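Local coordinates for succinoglycan biosynthesis protein (Bacillus cereus ATCC 14579, PDB 2QGM) that probably acts as an esterase-like enzyme of the erythromycin esterase family, with its substrate not established, at residues D389-K394 against F430-H435. Numbering follows the deposited sequence.
Sequences DNRHLK and FDIIFH
Two antiparallel neighbours of the mixed central sheet meet here, where strand 385-389 ends and strand 432-439 begins. Asp389 and Ile432 form a non-hydrogen-bonded pair, with side chains on the same face. Beyond it residues 390-394 turn away as a loop, and Asp431 O receives two weak bonds, from Asn390 N (2.7 Å, bent to 127°) and from Arg391 N. The side-chain amide of Asn390 reaches one residue further back. Its ND2 gives a straight bond to Phe430 O (3.1 Å), which lies in the amide plane, while the donor sits above the carbonyl plane. ND2 also rests against Ile433 CG2 at 3.6 Å. Asn390 OD1 is buried with no partner in the model.

Asp389 OD1 accepts from Arg391 N, closing an Asx turn, and from NE of the same arginine (3.0 Å). NH2 bonds to OD2, giving a side-on, two-nitrogen salt bridge. The bend at chi3 (-62°) helps fold the guanidinium back onto this carboxylate. Ile432 CD1 lies over one guanidinium face. Arg391 CD packs on Asp431 CB (3.4 Å), but Asp431 OD1 makes a salt bridge with Lys312 and OD2 accepts from Thr338 N. Arg391 NH2 also bonds to Met70 O of helix 65-71, tying the turn to that helix. Here the chain leaves an antiparallel strand pair through an Asx turn braced by a salt bridge.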
loop_
_atom_site.group_PDB
_atom_site.type_symbol
_atom_site.label_atom_id
_atom_site.label_comp_id
_atom_site.label_asym_id
_atom_site.label_seq_id
_atom_site.Cartn_x
_atom_site.Cartn_y
_atom_site.Cartn_z
ATOM N N ASP A 389 15.805 -12.427 3.664
ATOM C CA ASP A 389 16.449 -11.156 3.297
ATOM C C ASP A 389 17.226 -11.431 2.013
ATOM O O ASP A 389 18.325 -11.977 2.050
ATOM C CB ASP A 389 17.414 -10.688 4.403
ATOM C CG ASP A 389 17.983 -9.285 4.147
ATOM O OD1 ASP A 389 17.986 -8.832 2.983
ATOM O OD2 ASP A 389 18.432 -8.645 5.118
ATOM N N ASN A 390 16.658 -11.050 0.875
ATOM C CA ASN A 390 17.297 -11.324 -0.407
ATOM C C ASN A 390 18.594 -10.552 -0.648
ATOM O O ASN A 390 19.425 -10.974 -1.453
ATOM C CB ASN A 390 16.320 -11.058 -1.569
ATOM C CG ASN A 390 14.992 -11.796 -1.417
ATOM O OD1 ASN A 390 14.954 -12.971 -1.056
ATOM N ND2 ASN A 390 13.897 -11.105 -1.717
ATOM N N ARG A 391 18.772 -9.439 0.054
ATOM C CA ARG A 391 19.961 -8.606 -0.114
ATOM C C ARG A 391 21.267 -9.218 0.377
ATOM O O ARG A 391 22.326 -8.924 -0.170
ATOM C CB ARG A 391 19.776 -7.273 0.607
ATOM C CG ARG A 391 18.498 -6.549 0.263
ATOM C CD ARG A 391 18.285 -5.402 1.227
ATOM N NE ARG A 391 18.152 -5.901 2.586
ATOM C CZ ARG A 391 17.997 -5.136 3.657
ATOM N NH1 ARG A 391 17.953 -3.815 3.534
ATOM N NH2 ARG A 391 17.884 -5.697 4.858
ATOM N N HIS A 392 21.200 -10.056 1.406
ATOM C CA HIS A 392 22.411 -10.642 1.967
ATOM C C HIS A 392 22.588 -12.143 1.772
ATOM O O HIS A 392 23.432 -12.763 2.423
ATOM C CB HIS A 392 22.488 -10.281 3.455
ATOM C CG HIS A 392 22.451 -8.806 3.710
ATOM N ND1 HIS A 392 23.437 -7.950 3.271
ATOM C CD2 HIS A 392 21.524 -8.027 4.321
ATOM C CE1 HIS A 392 23.120 -6.708 3.599
ATOM N NE2 HIS A 392 21.963 -6.730 4.236
ATOM N N LEU A 393 21.801 -12.727 0.875
ATOM C CA LEU A 393 21.909 -14.152 0.596
ATOM C C LEU A 393 23.246 -14.457 -0.072
ATOM O O LEU A 393 23.831 -13.594 -0.725
ATOM C CB LEU A 393 20.786 -14.603 -0.336
ATOM C CG LEU A 393 19.373 -14.573 0.239
ATOM C CD1 LEU A 393 18.371 -14.897 -0.853
ATOM C CD2 LEU A 393 19.271 -15.573 1.387
ATOM N N LYS A 394 23.714 -15.689 0.111
ATOM C CA LYS A 394 24.959 -16.172 -0.480
ATOM C C LYS A 394 24.667 -17.560 -1.053
ATOM O O LYS A 394 23.564 -18.085 -0.894
ATOM C CB LYS A 394 26.059 -16.282 0.579
ATOM C CG LYS A 394 26.434 -14.974 1.252
ATOM C CD LYS A 394 27.131 -14.012 0.305
ATOM C CE LYS A 394 27.482 -12.709 1.008
ATOM N NZ LYS A 394 28.238 -11.763 0.137
ATOM N N PHE A 430 12.097 -7.087 -4.514
ATOM C CA PHE A 430 12.022 -7.011 -3.060
ATOM C C PHE A 430 13.332 -7.228 -2.305
ATOM O O PHE A 430 14.104 -8.138 -2.620
ATOM C CB PHE A 430 11.006 -8.044 -2.552
ATOM C CG PHE A 430 9.715 -8.092 -3.345
ATOM C CD1 PHE A 430 8.890 -6.972 -3.446
ATOM C CD2 PHE A 430 9.306 -9.280 -3.955
ATOM C CE1 PHE A 430 7.676 -7.036 -4.135
ATOM C CE2 PHE A 430 8.094 -9.355 -4.647
ATOM C CZ PHE A 430 7.274 -8.228 -4.738
ATOM N N ASP A 431 13.572 -6.407 -1.286
ATOM C CA ASP A 431 14.775 -6.551 -0.469
ATOM C C ASP A 431 14.558 -7.773 0.421
ATOM O O ASP A 431 15.461 -8.589 0.624
ATOM C CB ASP A 431 14.974 -5.321 0.433
ATOM C CG ASP A 431 15.259 -4.050 -0.349
ATOM O OD1 ASP A 431 16.146 -4.074 -1.224
ATOM O OD2 ASP A 431 14.606 -3.018 -0.076
ATOM N N ILE A 432 13.335 -7.874 0.931
ATOM C CA ILE A 432 12.913 -8.920 1.849
ATOM C C ILE A 432 11.558 -9.469 1.426
ATOM O O ILE A 432 10.777 -8.783 0.771
ATOM C CB ILE A 432 12.752 -8.326 3.278
ATOM C CG1 ILE A 432 14.066 -7.718 3.739
ATOM C CG2 ILE A 432 12.297 -9.395 4.271
ATOM C CD1 ILE A 432 13.913 -6.766 4.901
ATOM N N ILE A 433 11.289 -10.716 1.784
ATOM C CA ILE A 433 9.992 -11.300 1.493
ATOM C C ILE A 433 9.545 -12.103 2.698
ATOM O O ILE A 433 10.369 -12.566 3.490
ATOM C CB ILE A 433 10.008 -12.270 0.266
ATOM C CG1 ILE A 433 10.972 -13.431 0.517
ATOM C CG2 ILE A 433 10.379 -11.516 -0.995
ATOM C CD1 ILE A 433 10.767 -14.586 -0.436
ATOM N N PHE A 434 8.234 -12.203 2.880
ATOM C CA PHE A 434 7.690 -13.052 3.932
ATOM C C PHE A 434 6.822 -14.033 3.173
ATOM O O PHE A 434 5.893 -13.657 2.451
ATOM C CB PHE A 434 6.907 -12.275 5.017
ATOM C CG PHE A 434 5.656 -11.574 4.538
ATOM C CD1 PHE A 434 4.394 -12.146 4.725
ATOM C CD2 PHE A 434 5.736 -10.309 3.967
ATOM C CE1 PHE A 434 3.231 -11.460 4.354
ATOM C CE2 PHE A 434 4.583 -9.619 3.593
ATOM C CZ PHE A 434 3.331 -10.191 3.787
ATOM N N HIS A 435 7.177 -15.305 3.298
ATOM C CA HIS A 435 6.468 -16.359 2.607
ATOM C C HIS A 435 5.489 -17.096 3.507
ATOM O O HIS A 435 5.782 -17.365 4.674
ATOM C CB HIS A 435 7.472 -17.363 2.025
ATOM C CG HIS A 435 6.855 -18.381 1.123
ATOM N ND1 HIS A 435 6.360 -18.068 -0.126
ATOM C CD2 HIS A 435 6.621 -19.706 1.294
ATOM C CE1 HIS A 435 5.849 -19.150 -0.681
ATOM N NE2 HIS A 435 5.994 -20.160 0.163
#